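Local atomic coordinates of agmatine ureohydrolase (Thermoplasma volcanium GSS1, PDB entry 3PZL), a protein that probably hydrolyses agmatine to putrescine and urea, as a two-manganese ureohydrolase of the arginase family. Residues Ile100-Met111 with Ser125-Leu134; Ile258-Phe268 with Leu289-Tyr300. All blocks are in the same frame, centred on the assembly; numbering follows the deposited sequence.

Both contacts pack helices against the central parallel sheet, but on opposite faces. Interaction 1 joins helix 96-112 to the short helix 126-132, and its side chains rest on Met119 and Pro117 of strand 116-121. Interaction 2 sets helix 281-303 against the end of helix 251-261 and the start of strand 265-271, and reaches Ile116 and Ile118 of the same strand 116-121. The two meet where Met111 touches Val266. Interaction 1 is partly buried: aliphatic where it faces the sheet, with a salt-bridge network at its outer edge. Interaction 2 is more deeply buried and largely aromatic, with a pair of serine hydroxyls in its interior.

Interaction 1. Residues Ile100-Met111 with Ser125-Leu134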
loop_
_atom_site.group_PDB
_atom_site.type_symbol
_atom_site.label_atom_id
_atom_site.label_comp_id
_atom_site.label_asym_id
_atom_site.label_seq_id
_atom_site.Cartn_x
_atom_site.Cartn_y
_atom_site.Cartn_z
ATOM N N ILE B 100 -9.667 28.523 -13.749
ATOM C CA ILE B 100 -11.046 28.777 -14.144
ATOM C C ILE B 100 -11.165 29.680 -15.371
ATOM O O ILE B 100 -12.017 29.437 -16.230
ATOM C CB ILE B 100 -11.856 29.394 -13.010
ATOM C CG1 ILE B 100 -11.933 28.435 -11.845
ATOM C CG2 ILE B 100 -13.269 29.702 -13.458
ATOM C CD1 ILE B 100 -12.664 29.025 -10.682
ATOM N N ASP B 101 -10.340 30.725 -15.449
ATOM C CA ASP B 101 -10.324 31.613 -16.620
ATOM C C ASP B 101 -9.781 30.862 -17.799
ATOM O O ASP B 101 -10.203 31.099 -18.911
ATOM C CB ASP B 101 -9.450 32.847 -16.404
ATOM C CG ASP B 101 -10.016 33.778 -15.373
ATOM O OD1 ASP B 101 -11.152 33.546 -14.920
ATOM O OD2 ASP B 101 -9.311 34.741 -15.007
ATOM N N THR B 102 -8.850 29.949 -17.567
ATOM C CA THR B 102 -8.256 29.213 -18.674
ATOM C C THR B 102 -9.272 28.229 -19.227
ATOM O O THR B 102 -9.425 28.111 -20.446
ATOM C CB THR B 102 -6.970 28.467 -18.269
ATOM O OG1 THR B 102 -5.988 29.401 -17.776
ATOM C CG2 THR B 102 -6.416 27.709 -19.460
ATOM N N VAL B 103 -9.960 27.531 -18.327
ATOM C CA VAL B 103 -10.992 26.583 -18.724
ATOM C C VAL B 103 -12.044 27.264 -19.595
ATOM O O VAL B 103 -12.357 26.746 -20.686
ATOM C CB VAL B 103 -11.629 25.864 -17.499
ATOM C CG1 VAL B 103 -12.939 25.198 -17.851
ATOM C CG2 VAL B 103 -10.668 24.818 -16.965
ATOM N N GLU B 104 -12.550 28.423 -19.141
ATOM C CA GLU B 104 -13.627 29.135 -19.819
ATOM C C GLU B 104 -13.314 29.385 -21.291
ATOM O O GLU B 104 -14.141 29.120 -22.151
ATOM C CB GLU B 104 -13.944 30.439 -19.104
ATOM C CG GLU B 104 -15.008 31.302 -19.785
ATOM C CD GLU B 104 -15.052 32.732 -19.213
ATOM O OE1 GLU B 104 -14.114 33.115 -18.455
ATOM O OE2 GLU B 104 -16.025 33.471 -19.509
ATOM N N SER B 105 -12.115 29.871 -21.577
ATOM C CA SER B 105 -11.654 30.064 -22.962
ATOM C C SER B 105 -11.632 28.749 -23.749
ATOM O O SER B 105 -12.086 28.674 -24.898
ATOM C CB SER B 105 -10.239 30.676 -22.987
ATOM O OG SER B 105 -10.118 31.741 -22.048
ATOM N N VAL B 106 -11.086 27.715 -23.122
ATOM C CA VAL B 106 -10.958 26.426 -23.764
ATOM C C VAL B 106 -12.335 25.808 -24.030
ATOM O O VAL B 106 -12.564 25.221 -25.100
ATOM C CB VAL B 106 -10.075 25.497 -22.929
ATOM C CG1 VAL B 106 -9.958 24.143 -23.604
ATOM C CG2 VAL B 106 -8.679 26.139 -22.695
ATOM N N VAL B 107 -13.253 25.962 -23.073
ATOM C CA VAL B 107 -14.626 25.484 -23.238
ATOM C C VAL B 107 -15.402 26.258 -24.334
ATOM O O VAL B 107 -15.944 25.630 -25.266
ATOM C CB VAL B 107 -15.370 25.425 -21.872
ATOM C CG1 VAL B 107 -16.828 25.146 -22.044
ATOM C CG2 VAL B 107 -14.782 24.316 -21.018
ATOM N N SER B 108 -15.432 27.599 -24.229
ATOM C CA SER B 108 -16.017 28.474 -25.275
ATOM C C SER B 108 -15.516 28.075 -26.643
ATOM O O SER B 108 -16.316 27.737 -27.522
ATOM C CB SER B 108 -15.680 29.955 -25.070
ATOM O OG SER B 108 -16.422 30.543 -24.014
ATOM N N ALA B 109 -14.189 28.095 -26.800
ATOM C CA ALA B 109 -13.525 27.788 -28.067
ATOM C C ALA B 109 -14.039 26.477 -28.675
ATOM O O ALA B 109 -14.507 26.461 -29.819
ATOM C CB ALA B 109 -12.026 27.759 -27.879
ATOM N N VAL B 110 -13.994 25.398 -27.889
ATOM C CA VAL B 110 -14.361 24.075 -28.380
ATOM C C VAL B 110 -15.854 23.990 -28.729
ATOM O O VAL B 110 -16.243 23.307 -29.671
ATOM C CB VAL B 110 -13.938 22.989 -27.362
ATOM C CG1 VAL B 110 -14.420 21.596 -27.758
ATOM C CG2 VAL B 110 -12.444 23.003 -27.210
HETATM N N MSE B 111 -16.686 24.699 -27.983
HETATM C CA MSE B 111 -18.095 24.745 -28.300
HETATM C C MSE B 111 -18.387 25.562 -29.585
HETATM O O MSE B 111 -19.130 25.097 -30.450
HETATM C CB MSE B 111 -18.891 25.212 -27.086
HETATM C CG MSE B 111 -18.799 24.219 -25.916
HETATM SE SE MSE B 111 -20.025 24.483 -24.368
HETATM C CE MSE B 111 -19.664 26.339 -23.980
ATOM N N SER B 125 -13.714 22.627 -8.889
ATOM C CA SER B 125 -13.833 24.037 -9.156
ATOM C C SER B 125 -13.473 24.380 -10.587
ATOM O O SER B 125 -13.770 25.476 -11.034
ATOM C CB SER B 125 -12.987 24.846 -8.195
ATOM O OG SER B 125 -11.628 24.449 -8.294
ATOM N N ILE B 126 -12.865 23.464 -11.327
ATOM C CA ILE B 126 -12.627 23.729 -12.732
ATOM C C ILE B 126 -13.916 23.852 -13.540
ATOM O O ILE B 126 -13.921 24.475 -14.602
ATOM C CB ILE B 126 -11.731 22.691 -13.343
ATOM C CG1 ILE B 126 -12.351 21.298 -13.250
ATOM C CG2 ILE B 126 -10.387 22.707 -12.643
ATOM C CD1 ILE B 126 -11.581 20.219 -13.981
ATOM N N THR B 127 -14.990 23.235 -13.030
ATOM C CA THR B 127 -16.335 23.247 -13.635
ATOM C C THR B 127 -16.898 24.658 -13.777
ATOM O O THR B 127 -17.495 24.985 -14.779
ATOM C CB THR B 127 -17.305 22.337 -12.835
ATOM O OG1 THR B 127 -16.949 20.985 -13.071
ATOM C CG2 THR B 127 -18.712 22.477 -13.272
ATOM N N VAL B 128 -16.675 25.490 -12.776
ATOM C CA VAL B 128 -17.075 26.884 -12.828
ATOM C C VAL B 128 -16.717 27.487 -14.202
ATOM O O VAL B 128 -17.555 28.117 -14.860
ATOM C CB VAL B 128 -16.441 27.690 -11.661
ATOM C CG1 VAL B 128 -16.761 29.161 -11.753
ATOM C CG2 VAL B 128 -16.891 27.125 -10.315
ATOM N N GLY B 129 -15.485 27.259 -14.646
ATOM C CA GLY B 129 -15.015 27.772 -15.911
ATOM C C GLY B 129 -16.005 27.421 -16.979
ATOM O O GLY B 129 -16.632 28.297 -17.567
ATOM N N ALA B 130 -16.173 26.129 -17.198
ATOM C CA ALA B 130 -17.074 25.622 -18.208
ATOM C C ALA B 130 -18.488 26.236 -18.108
ATOM O O ALA B 130 -19.104 26.530 -19.131
ATOM C CB ALA B 130 -17.106 24.105 -18.151
ATOM N N VAL B 131 -18.976 26.482 -16.890
ATOM C CA VAL B 131 -20.321 27.051 -16.706
ATOM C C VAL B 131 -20.446 28.499 -17.210
ATOM O O VAL B 131 -21.525 28.920 -17.580
ATOM C CB VAL B 131 -20.793 26.991 -15.245
ATOM C CG1 VAL B 131 -22.267 27.391 -15.146
ATOM C CG2 VAL B 131 -20.595 25.597 -14.669
ATOM N N ARG B 132 -19.344 29.247 -17.224
ATOM C CA ARG B 132 -19.347 30.624 -17.726
ATOM C C ARG B 132 -19.589 30.610 -19.224
ATOM O O ARG B 132 -20.047 31.599 -19.780
ATOM C CB ARG B 132 -18.009 31.335 -17.466
ATOM C CG ARG B 132 -17.729 31.745 -16.030
ATOM C CD ARG B 132 -16.299 32.260 -15.911
ATOM N NE ARG B 132 -15.900 32.582 -14.540
ATOM C CZ ARG B 132 -14.689 33.007 -14.184
ATOM N NH1 ARG B 132 -13.731 33.184 -15.088
ATOM N NH2 ARG B 132 -14.438 33.248 -12.913
ATOM N N ALA B 133 -19.272 29.494 -19.873
ATOM C CA ALA B 133 -19.348 29.426 -21.314
ATOM C C ALA B 133 -20.738 29.035 -21.868
ATOM O O ALA B 133 -21.012 29.146 -23.077
ATOM C CB ALA B 133 -18.257 28.546 -21.831
ATOM N N LEU B 134 -21.625 28.618 -20.967
ATOM C CA LEU B 134 -22.943 28.088 -21.340
ATOM C C LEU B 134 -23.920 29.096 -21.947
ATOM O O LEU B 134 -24.128 30.181 -21.409
ATOM C CB LEU B 134 -23.605 27.406 -20.136
ATOM C CG LEU B 134 -22.832 26.253 -19.485
ATOM C CD1 LEU B 134 -23.677 25.654 -18.395
ATOM C CD2 LEU B 134 -22.394 25.166 -20.493
#
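Helices 96-112 and 126-132 meet most closely at Glu104 and Gly129, whose CA atoms are 4.4 Å apart; the segment axes approach to 7.2 Å and run at 43° to each other. At this closest point Gly129 presents bare backbone: Ile100 O is 3.4 Å from Gly129 CA, and Val103 CG1 lies against the same CA. Further along, Val107 spreads its two methyls over two alanines, CG2 on Ala130 CB and CG1 on Ala133 CB, each at 3.7 Å. The selenomethionine Met111 bends at chi3 (-52°) and brings its CE to 3.4 Å from the same Ala133 CB. Each helix belongs to a crossover of the arginase alpha/beta fold, the first leading into strand 116-121, the second following it; Val103 and Ile126 both sit on Met119 of that strand. Ser125 directly follows the manganese ligand His124. At the outer edge Arg132 reaches back, its chain stretched out to NE. Its NH1 forms salt bridges to both acids: a 2.6 Å hydrogen bond to Asp101 OD1, close to the guanidinium plane, and a weak one of 3.4 Å to Glu104 OE1, whose carboxylate plane stands 74° from the guanidinium. Ile100 CG2 lies over one guanidinium face.

Interaction 2. Residues Ile258-Phe268 with Leu289-Tyr300; sequences IERLSYKAVGF and LLQVFIASREKY
Phe293 packs against Phe268 over one face of its ring and against Ile258 and Ala265 at the edge. Its CB meets Ile258 CG2 at 3.6 Å. With CG anti to the backbone N (chi1 171°), the ring is carried across the Phe268 ring, and Phe293 CG lies 3.6 Å from Phe268 CD2. CD1 meets Ser262 CB, and Ala265 CB comes to the ring edge, 3.5 Å from CE1. CZ, at the far end, touches Ala265 CB at the edge and Phe268 CB over the face, both at 3.9 Å. The two phenylalanines form an offset stack, planes 16° apart, their side chains running in opposite directions, and Phe268 CB makes a CH-pi contact over the Phe293 ring. One turn on, Ser262 OG and Ser296 OG lie 2.8 Å apart and probably share a hydrogen bond, the Ser296 hydroxyl itself donating to Val292 O. Farther out Tyr263 and Tyr300 stack with an offset, planes at 30°, and Tyr263 OH is hydrogen-bonded to Asp218. Helix 251-261 is the crossover between parallel strands 223-229 and 265-271; helix 281-303 packed beside it forms part of one outer layer of the three-layer alpha/beta/alpha sandwich of the arginase fold.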
loop_
_atom_site.group_PDB
_atom_site.type_symbol
_atom_site.label_atom_id
_atom_site.label_comp_id
_atom_site.label_asym_id
_atom_site.label_seq_id
_atom_site.Cartn_x
_atom_site.Cartn_y
_atom_site.Cartn_z
ATOM N N ILE B 258 -26.021 9.120 -17.717
ATOM C CA ILE B 258 -25.250 9.539 -18.856
ATOM C C ILE B 258 -25.832 8.969 -20.130
ATOM O O ILE B 258 -26.085 9.703 -21.085
ATOM C CB ILE B 258 -23.774 9.136 -18.683
ATOM C CG1 ILE B 258 -23.190 9.834 -17.432
ATOM C CG2 ILE B 258 -22.975 9.477 -19.922
ATOM C CD1 ILE B 258 -21.857 9.347 -16.995
ATOM N N GLU B 259 -26.022 7.654 -20.148
ATOM C CA GLU B 259 -26.733 6.937 -21.224
ATOM C C GLU B 259 -27.899 7.823 -21.750
ATOM O O GLU B 259 -27.959 8.174 -22.925
ATOM C CB GLU B 259 -27.321 5.674 -20.590
ATOM C CG GLU B 259 -27.385 4.455 -21.408
ATOM C CD GLU B 259 -28.143 3.316 -20.707
ATOM O OE1 GLU B 259 -29.106 3.560 -19.952
ATOM O OE2 GLU B 259 -27.771 2.145 -20.910
ATOM N N ARG B 260 -28.786 8.204 -20.829
ATOM C CA ARG B 260 -30.036 8.866 -21.126
ATOM C C ARG B 260 -29.927 10.350 -21.511
ATOM O O ARG B 260 -30.825 10.880 -22.134
ATOM C CB ARG B 260 -30.935 8.731 -19.901
ATOM C CG ARG B 260 -31.522 7.345 -19.681
ATOM C CD ARG B 260 -32.594 6.984 -20.717
ATOM N NE ARG B 260 -33.539 8.072 -21.004
ATOM C CZ ARG B 260 -34.432 8.566 -20.135
ATOM N NH1 ARG B 260 -34.518 8.107 -18.882
ATOM N NH2 ARG B 260 -35.232 9.558 -20.508
ATOM N N LEU B 261 -28.829 10.997 -21.156
ATOM C CA LEU B 261 -28.697 12.431 -21.323
ATOM C C LEU B 261 -27.588 12.925 -22.267
ATOM O O LEU B 261 -27.457 14.127 -22.484
ATOM C CB LEU B 261 -28.522 13.080 -19.951
ATOM C CG LEU B 261 -29.737 13.687 -19.269
ATOM C CD1 LEU B 261 -31.053 13.051 -19.682
ATOM C CD2 LEU B 261 -29.574 13.593 -17.783
ATOM N N SER B 262 -26.789 12.019 -22.815
ATOM C CA SER B 262 -25.577 12.425 -23.544
ATOM C C SER B 262 -25.933 12.978 -24.923
ATOM O O SER B 262 -25.161 13.727 -25.502
ATOM C CB SER B 262 -24.613 11.268 -23.690
ATOM O OG SER B 262 -25.288 10.223 -24.338
ATOM N N TYR B 263 -27.101 12.614 -25.434
ATOM C CA TYR B 263 -27.580 13.153 -26.698
ATOM C C TYR B 263 -27.922 14.659 -26.669
ATOM O O TYR B 263 -27.975 15.297 -27.698
ATOM C CB TYR B 263 -28.786 12.336 -27.181
ATOM C CG TYR B 263 -30.115 12.707 -26.559
ATOM C CD1 TYR B 263 -30.443 12.299 -25.267
ATOM C CD2 TYR B 263 -31.067 13.437 -27.288
ATOM C CE1 TYR B 263 -31.665 12.626 -24.698
ATOM C CE2 TYR B 263 -32.309 13.774 -26.737
ATOM C CZ TYR B 263 -32.599 13.369 -25.442
ATOM O OH TYR B 263 -33.811 13.699 -24.886
ATOM N N LYS B 264 -28.156 15.208 -25.492
ATOM C CA LYS B 264 -28.440 16.627 -25.323
ATOM C C LYS B 264 -27.232 17.361 -24.773
ATOM O O LYS B 264 -27.309 18.571 -24.539
ATOM C CB LYS B 264 -29.565 16.850 -24.309
ATOM C CG LYS B 264 -30.854 16.279 -24.679
ATOM C CD LYS B 264 -31.900 16.624 -23.649
ATOM C CE LYS B 264 -33.233 16.669 -24.304
ATOM N NZ LYS B 264 -34.074 17.416 -23.398
ATOM N N ALA B 265 -26.147 16.629 -24.522
ATOM C CA ALA B 265 -25.033 17.169 -23.748
ATOM C C ALA B 265 -24.107 17.967 -24.632
ATOM O O ALA B 265 -23.688 17.483 -25.675
ATOM C CB ALA B 265 -24.283 16.062 -23.039
ATOM N N VAL B 266 -23.812 19.195 -24.214
ATOM C CA VAL B 266 -22.880 20.057 -24.949
ATOM C C VAL B 266 -21.463 19.920 -24.433
ATOM O O VAL B 266 -20.512 20.271 -25.120
ATOM C CB VAL B 266 -23.285 21.550 -24.929
ATOM C CG1 VAL B 266 -24.653 21.747 -25.641
ATOM C CG2 VAL B 266 -23.280 22.106 -23.497
ATOM N N GLY B 267 -21.340 19.399 -23.221
ATOM C CA GLY B 267 -20.043 19.214 -22.585
ATOM C C GLY B 267 -20.123 18.255 -21.416
ATOM O O GLY B 267 -21.195 18.037 -20.868
ATOM N N PHE B 268 -18.979 17.715 -21.023
ATOM C CA PHE B 268 -18.912 16.718 -19.983
ATOM C C PHE B 268 -17.624 16.833 -19.160
ATOM O O PHE B 268 -16.582 17.224 -19.677
ATOM C CB PHE B 268 -18.996 15.351 -20.651
ATOM C CG PHE B 268 -19.085 14.194 -19.694
ATOM C CD1 PHE B 268 -19.839 14.286 -18.551
ATOM C CD2 PHE B 268 -18.445 12.980 -19.979
ATOM C CE1 PHE B 268 -19.941 13.206 -17.669
ATOM C CE2 PHE B 268 -18.540 11.883 -19.100
ATOM C CZ PHE B 268 -19.296 11.997 -17.940
ATOM N N LEU B 289 -16.937 5.414 -17.614
ATOM C CA LEU B 289 -17.920 6.500 -17.687
ATOM C C LEU B 289 -17.702 7.434 -18.876
ATOM O O LEU B 289 -18.652 7.986 -19.422
ATOM C CB LEU B 289 -17.909 7.301 -16.391
ATOM C CG LEU B 289 -18.615 6.635 -15.207
ATOM C CD1 LEU B 289 -18.408 7.506 -13.980
ATOM C CD2 LEU B 289 -20.113 6.368 -15.474
ATOM N N LEU B 290 -16.452 7.603 -19.290
ATOM C CA LEU B 290 -16.161 8.452 -20.447
ATOM C C LEU B 290 -16.484 7.713 -21.740
ATOM O O LEU B 290 -16.874 8.327 -22.718
ATOM C CB LEU B 290 -14.690 8.903 -20.420
ATOM C CG LEU B 290 -14.000 9.178 -21.742
ATOM C CD1 LEU B 290 -14.515 10.485 -22.251
ATOM C CD2 LEU B 290 -12.518 9.222 -21.511
ATOM N N GLN B 291 -16.312 6.398 -21.744
ATOM C CA GLN B 291 -16.675 5.615 -22.902
ATOM C C GLN B 291 -18.170 5.681 -23.052
ATOM O O GLN B 291 -18.688 5.904 -24.148
ATOM C CB GLN B 291 -16.255 4.158 -22.741
ATOM C CG GLN B 291 -14.796 3.896 -23.024
ATOM C CD GLN B 291 -14.540 2.454 -23.404
ATOM O OE1 GLN B 291 -15.140 1.512 -22.847
ATOM N NE2 GLN B 291 -13.644 2.267 -24.364
ATOM N N VAL B 292 -18.861 5.505 -21.929
ATOM C CA VAL B 292 -20.309 5.485 -21.909
ATOM C C VAL B 292 -20.922 6.784 -22.456
ATOM O O VAL B 292 -21.911 6.755 -23.183
ATOM C CB VAL B 292 -20.829 5.165 -20.489
ATOM C CG1 VAL B 292 -22.267 5.634 -20.285
ATOM C CG2 VAL B 292 -20.727 3.707 -20.240
ATOM N N PHE B 293 -20.350 7.921 -22.105
ATOM C CA PHE B 293 -20.861 9.165 -22.622
ATOM C C PHE B 293 -20.745 9.239 -24.137
ATOM O O PHE B 293 -21.741 9.495 -24.828
ATOM C CB PHE B 293 -20.129 10.324 -22.000
ATOM C CG PHE B 293 -20.438 11.624 -22.628
ATOM C CD1 PHE B 293 -21.489 12.390 -22.173
ATOM C CD2 PHE B 293 -19.685 12.095 -23.671
ATOM C CE1 PHE B 293 -21.762 13.618 -22.740
ATOM C CE2 PHE B 293 -19.970 13.320 -24.252
ATOM C CZ PHE B 293 -20.996 14.084 -23.779
ATOM N N ILE B 294 -19.545 9.013 -24.661
ATOM C CA ILE B 294 -19.321 9.099 -26.093
ATOM C C ILE B 294 -20.170 8.058 -26.827
ATOM O O ILE B 294 -20.909 8.407 -27.746
ATOM C CB ILE B 294 -17.790 8.978 -26.456
ATOM C CG1 ILE B 294 -17.008 10.170 -25.914
ATOM C CG2 ILE B 294 -17.568 8.879 -27.928
ATOM C CD1 ILE B 294 -15.547 10.011 -26.050
ATOM N N ALA B 295 -20.073 6.798 -26.402
ATOM C CA ALA B 295 -20.734 5.699 -27.084
ATOM C C ALA B 295 -22.236 5.886 -27.132
ATOM O O ALA B 295 -22.837 5.766 -28.188
ATOM C CB ALA B 295 -20.358 4.320 -26.471
ATOM N N SER B 296 -22.857 6.171 -26.001
ATOM C CA SER B 296 -24.313 6.276 -25.992
ATOM C C SER B 296 -24.792 7.477 -26.800
ATOM O O SER B 296 -25.898 7.469 -27.351
ATOM C CB SER B 296 -24.858 6.370 -24.581
ATOM O OG SER B 296 -24.486 7.602 -24.025
ATOM N N ARG B 297 -23.968 8.514 -26.868
ATOM C CA ARG B 297 -24.294 9.654 -27.711
ATOM C C ARG B 297 -24.191 9.308 -29.197
ATOM O O ARG B 297 -25.026 9.745 -29.992
ATOM C CB ARG B 297 -23.391 10.844 -27.390
ATOM C CG ARG B 297 -23.788 12.100 -28.098
ATOM C CD ARG B 297 -23.117 13.303 -27.473
ATOM N NE ARG B 297 -23.694 14.562 -27.952
ATOM C CZ ARG B 297 -23.365 15.127 -29.103
ATOM N NH1 ARG B 297 -22.458 14.546 -29.869
ATOM N NH2 ARG B 297 -23.921 16.273 -29.480
ATOM N N GLU B 298 -23.180 8.524 -29.567
ATOM C CA GLU B 298 -23.013 8.111 -30.941
ATOM C C GLU B 298 -24.137 7.198 -31.357
ATOM O O GLU B 298 -24.554 7.233 -32.523
ATOM C CB GLU B 298 -21.657 7.420 -31.170
ATOM C CG GLU B 298 -20.445 8.364 -31.198
ATOM C CD GLU B 298 -20.525 9.419 -32.295
ATOM O OE1 GLU B 298 -20.567 9.056 -33.472
ATOM O OE2 GLU B 298 -20.519 10.617 -31.991
ATOM N N LYS B 299 -24.619 6.382 -30.411
ATOM C CA LYS B 299 -25.764 5.478 -30.647
ATOM C C LYS B 299 -26.999 6.276 -31.004
ATOM O O LYS B 299 -27.799 5.839 -31.816
ATOM C CB LYS B 299 -26.082 4.627 -29.426
ATOM C CG LYS B 299 -27.043 3.476 -29.680
ATOM C CD LYS B 299 -27.812 3.099 -28.387
ATOM C CE LYS B 299 -28.075 1.580 -28.254
ATOM N NZ LYS B 299 -29.168 1.107 -29.124
ATOM N N TYR B 300 -27.144 7.451 -30.400
ATOM C CA TYR B 300 -28.296 8.278 -30.660
ATOM C C TYR B 300 -28.215 8.827 -32.072
ATOM O O TYR B 300 -29.188 8.739 -32.824
ATOM C CB TYR B 300 -28.456 9.401 -29.616
ATOM C CG TYR B 300 -29.719 10.204 -29.818
ATOM C CD1 TYR B 300 -30.901 9.845 -29.195
ATOM C CD2 TYR B 300 -29.735 11.305 -30.662
ATOM C CE1 TYR B 300 -32.066 10.573 -29.405
ATOM C CE2 TYR B 300 -30.881 12.032 -30.878
ATOM C CZ TYR B 300 -32.040 11.668 -30.249
ATOM O OH TYR B 300 -33.187 12.411 -30.473
#